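Local coordinates for DNA mismatch repair protein MutS (Thermus aquaticus, PDB 1EWQ) that takes part in DNA mismatch repair, binding mismatched DNA and acting as an ATP-dependent damage sensor with weak ATPase activity, at residues V440-N443 with G447-L450; R465-L470 with R475-E480. All coordinates share one frame; numbering follows the deposited sequence.

Contact 1 of 2, residues V440-N443 with G447-L450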
ATOM      1  N   VAL C 440      19.413  51.471 -11.549  1.00 36.59           N
ATOM      2  CA  VAL C 440      20.555  50.689 -11.109  1.00 36.20           C
ATOM      3  C   VAL C 440      19.926  49.365 -10.689  1.00 36.15           C
ATOM      4  O   VAL C 440      19.133  49.319  -9.751  1.00 36.22           O
ATOM      5  CB  VAL C 440      21.268  51.313  -9.891  1.00 36.31           C
ATOM      6  CG1 VAL C 440      22.182  50.271  -9.241  1.00 35.94           C
ATOM      7  CG2 VAL C 440      22.086  52.526 -10.331  1.00 35.82           C
ATOM      8  N   GLY C 441      20.254  48.295 -11.397  1.00 36.18           N
ATOM      9  CA  GLY C 441      19.683  47.008 -11.059  1.00 36.09           C
ATOM     10  C   GLY C 441      20.759  45.993 -10.780  1.00 36.22           C
ATOM     11  O   GLY C 441      21.953  46.322 -10.758  1.00 36.14           O
ATOM     12  N   TYR C 442      20.341  44.746 -10.579  1.00 36.30           N
ATOM     13  CA  TYR C 442      21.283  43.678 -10.293  1.00 36.13           C
ATOM     14  C   TYR C 442      20.759  42.272 -10.609  1.00 35.69           C
ATOM     15  O   TYR C 442      19.573  41.994 -10.459  1.00 35.55           O
ATOM     16  CB  TYR C 442      21.684  43.744  -8.808  1.00 36.62           C
ATOM     17  CG  TYR C 442      22.499  42.555  -8.354  1.00 37.43           C
ATOM     18  CD1 TYR C 442      23.891  42.608  -8.335  1.00 37.80           C
ATOM     19  CD2 TYR C 442      21.881  41.337  -8.044  1.00 37.64           C
ATOM     20  CE1 TYR C 442      24.649  41.485  -8.034  1.00 38.11           C
ATOM     21  CE2 TYR C 442      22.628  40.207  -7.744  1.00 38.00           C
ATOM     22  CZ  TYR C 442      24.013  40.287  -7.745  1.00 38.13           C
ATOM     23  OH  TYR C 442      24.765  39.168  -7.482  1.00 38.73           O
ATOM     24  N   ASN C 443      21.660  41.404 -11.065  1.00 35.57           N
ATOM     25  CA  ASN C 443      21.361  39.992 -11.316  1.00 35.43           C
ATOM     26  C   ASN C 443      22.679  39.234 -11.194  1.00 35.30           C
ATOM     27  O   ASN C 443      23.746  39.774 -11.488  1.00 34.95           O
ATOM     28  CB  ASN C 443      20.689  39.725 -12.682  1.00 35.42           C
ATOM     29  CG  ASN C 443      21.612  39.948 -13.873  1.00 35.88           C
ATOM     30  OD1 ASN C 443      22.761  39.497 -13.895  1.00 35.91           O
ATOM     31  ND2 ASN C 443      21.088  40.628 -14.895  1.00 36.18           N
ATOM     32  N   GLY C 447      25.956  41.153 -12.410  1.00 34.54           N
ATOM     33  CA  GLY C 447      26.294  41.982 -11.261  1.00 33.43           C
ATOM     34  C   GLY C 447      25.508  43.280 -11.260  1.00 32.71           C
ATOM     35  O   GLY C 447      24.391  43.325 -11.775  1.00 32.65           O
ATOM     36  N   TYR C 448      26.070  44.339 -10.682  1.00 32.20           N
ATOM     37  CA  TYR C 448      25.385  45.631 -10.649  1.00 31.76           C
ATOM     38  C   TYR C 448      25.487  46.347 -11.987  1.00 31.25           C
ATOM     39  O   TYR C 448      26.491  46.234 -12.677  1.00 30.93           O
ATOM     40  CB  TYR C 448      25.951  46.517  -9.544  1.00 31.59           C
ATOM     41  CG  TYR C 448      25.611  46.012  -8.163  1.00 31.72           C
ATOM     42  CD1 TYR C 448      26.351  44.990  -7.570  1.00 31.37           C
ATOM     43  CD2 TYR C 448      24.512  46.516  -7.472  1.00 31.74           C
ATOM     44  CE1 TYR C 448      25.996  44.482  -6.324  1.00 31.56           C
ATOM     45  CE2 TYR C 448      24.150  46.012  -6.226  1.00 31.87           C
ATOM     46  CZ  TYR C 448      24.895  44.997  -5.660  1.00 31.67           C
ATOM     47  OH  TYR C 448      24.537  44.507  -4.424  1.00 32.23           O
ATOM     48  N   TYR C 449      24.456  47.100 -12.345  1.00 30.94           N
ATOM     49  CA  TYR C 449      24.460  47.792 -13.632  1.00 31.30           C
ATOM     50  C   TYR C 449      23.531  48.997 -13.699  1.00 31.42           C
ATOM     51  O   TYR C 449      22.683  49.196 -12.831  1.00 31.40           O
ATOM     52  CB  TYR C 449      24.063  46.806 -14.742  1.00 30.92           C
ATOM     53  CG  TYR C 449      22.687  46.201 -14.534  1.00 30.90           C
ATOM     54  CD1 TYR C 449      21.524  46.972 -14.689  1.00 30.99           C
ATOM     55  CD2 TYR C 449      22.545  44.876 -14.130  1.00 30.84           C
ATOM     56  CE1 TYR C 449      20.252  46.435 -14.445  1.00 30.85           C
ATOM     57  CE2 TYR C 449      21.282  44.328 -13.876  1.00 31.26           C
ATOM     58  CZ  TYR C 449      20.142  45.111 -14.033  1.00 31.37           C
ATOM     59  OH  TYR C 449      18.905  44.570 -13.755  1.00 31.31           O
ATOM     60  N   LEU C 450      23.709  49.786 -14.756  1.00 31.47           N
ATOM     61  CA  LEU C 450      22.893  50.967 -15.032  1.00 31.44           C
ATOM     62  C   LEU C 450      22.017  50.529 -16.199  1.00 31.24           C
ATOM     63  O   LEU C 450      22.514  49.941 -17.165  1.00 31.37           O
ATOM     64  CB  LEU C 450      23.778  52.140 -15.459  1.00 31.39           C
ATOM     65  CG  LEU C 450      24.711  52.703 -14.389  1.00 31.45           C
ATOM     66  CD1 LEU C 450      25.920  53.346 -15.044  1.00 31.56           C
ATOM     67  CD2 LEU C 450      23.945  53.702 -13.527  1.00 31.36           C
TER
HETATM   68  O   HOH W   1      18.250  41.992 -13.788  1.00 30.00           O
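Tyr442 and Tyr448 meet in a tilted edge-to-face (T-shaped) pair, the edge of Tyr442 toward the face of Tyr448, on a beta hairpin of the MutS DNA clamp. Tyr442 CD1 stands over the ring centre, 3.5 Å from Tyr448 CE1, with planes 54° apart. Tyr442 CG lies anti to N (chi1 171°), carrying the ring across Gly447. Val440 CG2 touches Leu450 CD2 on the same face, 3.9 Å away. Helix 479-511 lies against this face, where Tyr489 bonds Tyr442 OH, and Phe422 of helix 406-433 stacks on Tyr448.

The other face belongs to Tyr449. Its CG sits between N and C (chi1 59°), a rotation that lays one ring face on Gly441, with Gly441 C toward the rim, 3.4 Å from Tyr449 CZ. A side chain on Gly441 would run into the Tyr449 hydroxyl. Gly441 N bonds Tyr449 O at 3.0 Å, and Tyr449 N returns the bond.

A water bonds Tyr449 OH at 2.7 Å and, weakly, Asn443 ND2; Asn443 OD1 accepts from Phe446 N. Replacing Tyr449 with alanine would probably uncover Gly441 and cost the water its phenolic partner. The hairpin thus turns an aromatic and aliphatic face to both helices and keeps polar groups near the DNA.

Contact 2 of 2, residues R465-L470 with R475-E480. With nucleotides of chain A.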
ATOM      1  N   ARG C 465      29.832  51.755 -20.169  1.00 38.18           N
ATOM      2  CA  ARG C 465      30.385  50.605 -20.866  1.00 38.20           C
ATOM      3  C   ARG C 465      29.272  49.564 -21.000  1.00 37.72           C
ATOM      4  O   ARG C 465      28.753  49.062 -20.004  1.00 37.39           O
ATOM      5  CB  ARG C 465      31.581  50.029 -20.086  1.00 39.20           C
ATOM      6  CG  ARG C 465      32.279  48.841 -20.760  1.00 40.42           C
ATOM      7  CD  ARG C 465      32.123  47.545 -19.938  1.00 41.64           C
ATOM      8  NE  ARG C 465      32.948  47.540 -18.726  1.00 42.41           N
ATOM      9  CZ  ARG C 465      32.831  46.664 -17.723  1.00 43.00           C
ATOM     10  NH1 ARG C 465      31.914  45.701 -17.766  1.00 42.85           N
ATOM     11  NH2 ARG C 465      33.639  46.754 -16.666  1.00 43.21           N
ATOM     12  N   PRO C 466      28.876  49.257 -22.244  1.00 37.47           N
ATOM     13  CA  PRO C 466      27.827  48.282 -22.558  1.00 37.21           C
ATOM     14  C   PRO C 466      28.116  46.976 -21.839  1.00 37.25           C
ATOM     15  O   PRO C 466      29.252  46.511 -21.837  1.00 36.91           O
ATOM     16  CB  PRO C 466      27.937  48.134 -24.075  1.00 37.31           C
ATOM     17  CG  PRO C 466      28.412  49.501 -24.506  1.00 37.25           C
ATOM     18  CD  PRO C 466      29.467  49.809 -23.475  1.00 37.16           C
ATOM     19  N   VAL C 467      27.098  46.391 -21.221  1.00 37.20           N
ATOM     20  CA  VAL C 467      27.286  45.133 -20.503  1.00 37.17           C
ATOM     21  C   VAL C 467      26.290  44.056 -20.928  1.00 36.92           C
ATOM     22  O   VAL C 467      26.657  42.892 -21.134  1.00 37.14           O
ATOM     23  CB  VAL C 467      27.184  45.351 -18.969  1.00 37.33           C
ATOM     24  CG1 VAL C 467      27.068  44.022 -18.250  1.00 37.36           C
ATOM     25  CG2 VAL C 467      28.419  46.086 -18.477  1.00 37.48           C
ATOM     26  N   GLN C 468      25.028  44.444 -21.062  1.00 36.37           N
ATOM     27  CA  GLN C 468      24.001  43.490 -21.451  1.00 35.69           C
ATOM     28  C   GLN C 468      22.978  44.150 -22.356  1.00 35.32           C
ATOM     29  O   GLN C 468      22.470  45.235 -22.048  1.00 35.00           O
ATOM     30  CB  GLN C 468      23.298  42.922 -20.208  1.00 35.59           C
ATOM     31  CG  GLN C 468      22.226  41.876 -20.526  1.00 35.81           C
ATOM     32  CD  GLN C 468      21.381  41.480 -19.313  1.00 35.95           C
ATOM     33  OE1 GLN C 468      20.563  40.560 -19.390  1.00 36.04           O
ATOM     34  NE2 GLN C 468      21.569  42.177 -18.197  1.00 35.46           N
ATOM     35  N   THR C 469      22.688  43.495 -23.474  1.00 34.86           N
ATOM     36  CA  THR C 469      21.712  43.998 -24.423  1.00 34.86           C
ATOM     37  C   THR C 469      20.437  43.181 -24.270  1.00 34.97           C
ATOM     38  O   THR C 469      20.474  41.949 -24.207  1.00 34.66           O
ATOM     39  CB  THR C 469      22.201  43.862 -25.891  1.00 35.34           C
ATOM     40  OG1 THR C 469      23.386  44.649 -26.091  1.00 35.46           O
ATOM     41  CG2 THR C 469      21.111  44.334 -26.857  1.00 35.51           C
ATOM     42  N   LEU C 470      19.307  43.870 -24.194  1.00 34.86           N
ATOM     43  CA  LEU C 470      18.032  43.188 -24.068  1.00 35.30           C
ATOM     44  C   LEU C 470      17.125  43.615 -25.208  1.00 35.31           C
ATOM     45  O   LEU C 470      17.514  44.420 -26.053  1.00 35.25           O
ATOM     46  CB  LEU C 470      17.381  43.493 -22.710  1.00 35.01           C
ATOM     47  CG  LEU C 470      18.193  42.992 -21.512  1.00 35.16           C
ATOM     48  CD1 LEU C 470      18.893  44.165 -20.836  1.00 35.27           C
ATOM     49  CD2 LEU C 470      17.280  42.284 -20.530  1.00 35.23           C
ATOM     50  N   ARG C 475      22.057  47.606 -20.685  1.00 33.18           N
ATOM     51  CA  ARG C 475      22.707  47.813 -19.410  1.00 33.31           C
ATOM     52  C   ARG C 475      24.192  48.101 -19.589  1.00 33.81           C
ATOM     53  O   ARG C 475      24.861  47.527 -20.457  1.00 33.51           O
ATOM     54  CB  ARG C 475      22.461  46.597 -18.511  1.00 32.70           C
ATOM     55  CG  ARG C 475      20.982  46.432 -18.198  1.00 31.70           C
ATOM     56  CD  ARG C 475      20.626  45.068 -17.641  1.00 31.36           C
ATOM     57  NE  ARG C 475      19.200  45.007 -17.333  1.00 31.15           N
ATOM     58  CZ  ARG C 475      18.534  43.889 -17.055  1.00 30.92           C
ATOM     59  NH1 ARG C 475      19.161  42.722 -17.042  1.00 30.50           N
ATOM     60  NH2 ARG C 475      17.233  43.943 -16.795  1.00 30.97           N
ATOM     61  N   TYR C 476      24.694  49.014 -18.765  1.00 34.37           N
ATOM     62  CA  TYR C 476      26.084  49.424 -18.836  1.00 35.22           C
ATOM     63  C   TYR C 476      26.777  49.373 -17.489  1.00 36.22           C
ATOM     64  O   TYR C 476      26.196  48.990 -16.474  1.00 35.88           O
ATOM     65  CB  TYR C 476      26.198  50.854 -19.370  1.00 34.69           C
ATOM     66  CG  TYR C 476      25.320  51.161 -20.562  1.00 34.19           C
ATOM     67  CD1 TYR C 476      23.956  51.404 -20.397  1.00 33.96           C
ATOM     68  CD2 TYR C 476      25.857  51.233 -21.849  1.00 33.64           C
ATOM     69  CE1 TYR C 476      23.144  51.712 -21.479  1.00 33.83           C
ATOM     70  CE2 TYR C 476      25.054  51.545 -22.945  1.00 33.58           C
ATOM     71  CZ  TYR C 476      23.697  51.783 -22.752  1.00 33.85           C
ATOM     72  OH  TYR C 476      22.886  52.085 -23.820  1.00 33.57           O
ATOM     73  N   THR C 477      28.031  49.801 -17.502  1.00 37.37           N
ATOM     74  CA  THR C 477      28.845  49.814 -16.309  1.00 38.87           C
ATOM     75  C   THR C 477      29.738  51.041 -16.279  1.00 39.71           C
ATOM     76  O   THR C 477      30.126  51.567 -17.323  1.00 40.02           O
ATOM     77  CB  THR C 477      29.724  48.543 -16.253  1.00 38.85           C
ATOM     78  OG1 THR C 477      28.961  47.463 -15.706  1.00 39.22           O
ATOM     79  CG2 THR C 477      30.959  48.769 -15.428  1.00 39.23           C
ATOM     80  N   LEU C 478      30.029  51.506 -15.075  1.00 40.74           N
ATOM     81  CA  LEU C 478      30.924  52.629 -14.872  1.00 41.87           C
ATOM     82  C   LEU C 478      32.058  52.033 -14.038  1.00 42.78           C
ATOM     83  O   LEU C 478      31.847  51.077 -13.290  1.00 42.56           O
ATOM     84  CB  LEU C 478      30.238  53.765 -14.099  1.00 41.81           C
ATOM     85  CG  LEU C 478      29.207  54.643 -14.821  1.00 42.07           C
ATOM     86  CD1 LEU C 478      28.798  55.783 -13.906  1.00 42.00           C
ATOM     87  CD2 LEU C 478      29.796  55.213 -16.105  1.00 42.13           C
ATOM     88  N   PRO C 479      33.277  52.571 -14.176  1.00 43.72           N
ATOM     89  CA  PRO C 479      34.453  52.096 -13.436  1.00 44.60           C
ATOM     90  C   PRO C 479      34.281  52.069 -11.907  1.00 45.48           C
ATOM     91  O   PRO C 479      34.731  51.134 -11.235  1.00 45.43           O
ATOM     92  CB  PRO C 479      35.545  53.065 -13.882  1.00 44.64           C
ATOM     93  CG  PRO C 479      35.150  53.364 -15.308  1.00 44.29           C
ATOM     94  CD  PRO C 479      33.657  53.592 -15.171  1.00 44.03           C
ATOM     95  N   GLU C 480      33.637  53.099 -11.365  1.00 46.44           N
ATOM     96  CA  GLU C 480      33.406  53.207  -9.924  1.00 47.58           C
ATOM     97  C   GLU C 480      32.603  52.033  -9.368  1.00 47.83           C
ATOM     98  O   GLU C 480      32.807  51.609  -8.230  1.00 48.00           O
ATOM     99  CB  GLU C 480      32.655  54.509  -9.619  1.00 48.49           C
ATOM    100  CG  GLU C 480      33.473  55.592  -8.924  1.00 49.84           C
ATOM    101  CD  GLU C 480      33.672  55.330  -7.436  1.00 50.68           C
ATOM    102  OE1 GLU C 480      34.422  54.390  -7.080  1.00 51.18           O
ATOM    103  OE2 GLU C 480      33.067  56.067  -6.620  1.00 50.99           O
TER
ATOM    104  P    DT A  19      16.776  40.235 -16.530  1.00 36.61           P
ATOM    105  OP1  DT A  19      18.178  40.377 -17.027  1.00 36.26           O
ATOM    106  OP2  DT A  19      16.193  41.257 -15.622  1.00 35.78           O
ATOM    107  O5'  DT A  19      15.847  40.138 -17.806  1.00 35.71           O
ATOM    108  C5'  DT A  19      14.864  39.132 -17.875  1.00 34.83           C
ATOM    109  C4'  DT A  19      14.592  38.781 -19.313  1.00 33.76           C
ATOM    110  O4'  DT A  19      13.577  37.761 -19.303  1.00 33.51           O
ATOM    111  C3'  DT A  19      14.016  39.944 -20.109  1.00 33.01           C
ATOM    112  O3'  DT A  19      14.442  39.867 -21.468  1.00 32.34           O
ATOM    113  C2'  DT A  19      12.517  39.788 -19.934  1.00 32.90           C
ATOM    114  C1'  DT A  19      12.318  38.299 -19.667  1.00 32.78           C
ATOM    115  N1   DT A  19      11.404  38.015 -18.549  1.00 32.30           N
ATOM    116  C2   DT A  19      10.509  36.990 -18.697  1.00 31.91           C
ATOM    117  O2   DT A  19      10.431  36.324 -19.721  1.00 32.04           O
ATOM    118  N3   DT A  19       9.706  36.769 -17.605  1.00 31.41           N
ATOM    119  C4   DT A  19       9.713  37.463 -16.412  1.00 31.35           C
ATOM    120  O4   DT A  19       8.932  37.150 -15.518  1.00 30.96           O
ATOM    121  C5   DT A  19      10.682  38.536 -16.328  1.00 31.41           C
ATOM    122  C7   DT A  19      10.773  39.343 -15.071  1.00 30.97           C
ATOM    123  C6   DT A  19      11.463  38.756 -17.389  1.00 31.55           C
ATOM    124  P    DC A  20      14.062  41.046 -22.496  1.00 32.52           P
ATOM    125  OP1  DC A  20      15.094  41.008 -23.570  1.00 31.60           O
ATOM    126  OP2  DC A  20      13.811  42.310 -21.759  1.00 31.62           O
ATOM    127  O5'  DC A  20      12.687  40.543 -23.114  1.00 32.57           O
ATOM    128  C5'  DC A  20      12.608  39.252 -23.711  1.00 33.87           C
ATOM    129  C4'  DC A  20      11.181  38.937 -24.080  1.00 34.89           C
ATOM    130  O4'  DC A  20      10.427  38.504 -22.918  1.00 35.03           O
ATOM    131  C3'  DC A  20      10.423  40.123 -24.674  1.00 35.35           C
ATOM    132  O3'  DC A  20       9.730  39.710 -25.841  1.00 36.25           O
ATOM    133  C2'  DC A  20       9.429  40.508 -23.590  1.00 35.64           C
ATOM    134  C1'  DC A  20       9.179  39.179 -22.894  1.00 35.27           C
ATOM    135  N1   DC A  20       8.748  39.286 -21.491  1.00 35.25           N
ATOM    136  C2   DC A  20       7.823  38.352 -20.994  1.00 35.30           C
ATOM    137  O2   DC A  20       7.400  37.465 -21.754  1.00 35.23           O
ATOM    138  N3   DC A  20       7.419  38.442 -19.702  1.00 34.88           N
ATOM    139  C4   DC A  20       7.906  39.409 -18.918  1.00 34.83           C
ATOM    140  N4   DC A  20       7.477  39.466 -17.648  1.00 34.62           N
ATOM    141  C5   DC A  20       8.849  40.366 -19.398  1.00 34.57           C
ATOM    142  C6   DC A  20       9.235  40.271 -20.677  1.00 34.90           C
TER
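Arg475 CG lies beside its own N (chi1 -64°), and the chain then runs extended to NE. Gln468 CG lies anti to its N (chi1 -178°), and its chain is extended too. The two side chains therefore run side by side toward the phosphate of DT19 of chain A, with the amide and guanidinium planes 70° apart.

The guanidinium meets this phosphate with its edge, the phosphorus lying in its plane. Arg475 NH1 bonds OP1 of DT19 at 2.5 Å, and Arg475 NH2 bonds OP2 of DT19 at 3.1 Å. Leu470 CD1 lies over one guanidinium face, toward its rim, 3.6 Å from Arg475 NE. Glu451 forms a salt bridge with Arg475 NH2.

The strands form an antiparallel hairpin of the DNA clamp, with a classic beta bulge where Val467 and Gln468 both face Arg475. Val467 N lies 2.6 Å from Arg475 O; Gln468 N lies 3.1 Å from Arg475 O, above its carbonyl plane. Arg475 N returns a bond to Gln468 O. Farther along, Arg465 N bonds Thr477 O at 2.9 Å.

Beyond the bulge, Thr477 CG2 sits over the centre of the Arg465 guanidinium, 3.6 Å from Arg465 CZ. Val467 CG2 packs on the other branch of Thr477, at OG1. Pro466 CA lies 3.6 Å from Tyr476 CD2.

Thr469 pairs with Thr469 of the second subunit, so this hairpin also touches its dimer partner. The chemistry is a bidentate arginine–phosphate contact with the DNA backbone. Glu451 and Leu470 probably help hold the guanidinium plane.

Contacts 1 and 2 are successive hairpins of one four-stranded antiparallel sheet, the DNA clamp of MutS. Strands 449-453 and 473-477 are its inner neighbours. A probable hydrogen bond from Tyr476 N to Leu450 O joins them, and Tyr449 packs against Arg475. Both contacts lie far from the chain's centre. Contact 1 is partly buried, with an aromatic and aliphatic face turned to helices 406-433 and 479-511. Contact 2 is mostly buried, but Arg465 and Pro466 are exposed. Its chemistry is more polar: it has a charged grip on DNA and a link to the second subunit. Contact 1 relies more on ring packing and comes near the DNA at Asn443, which packs on a phosphate.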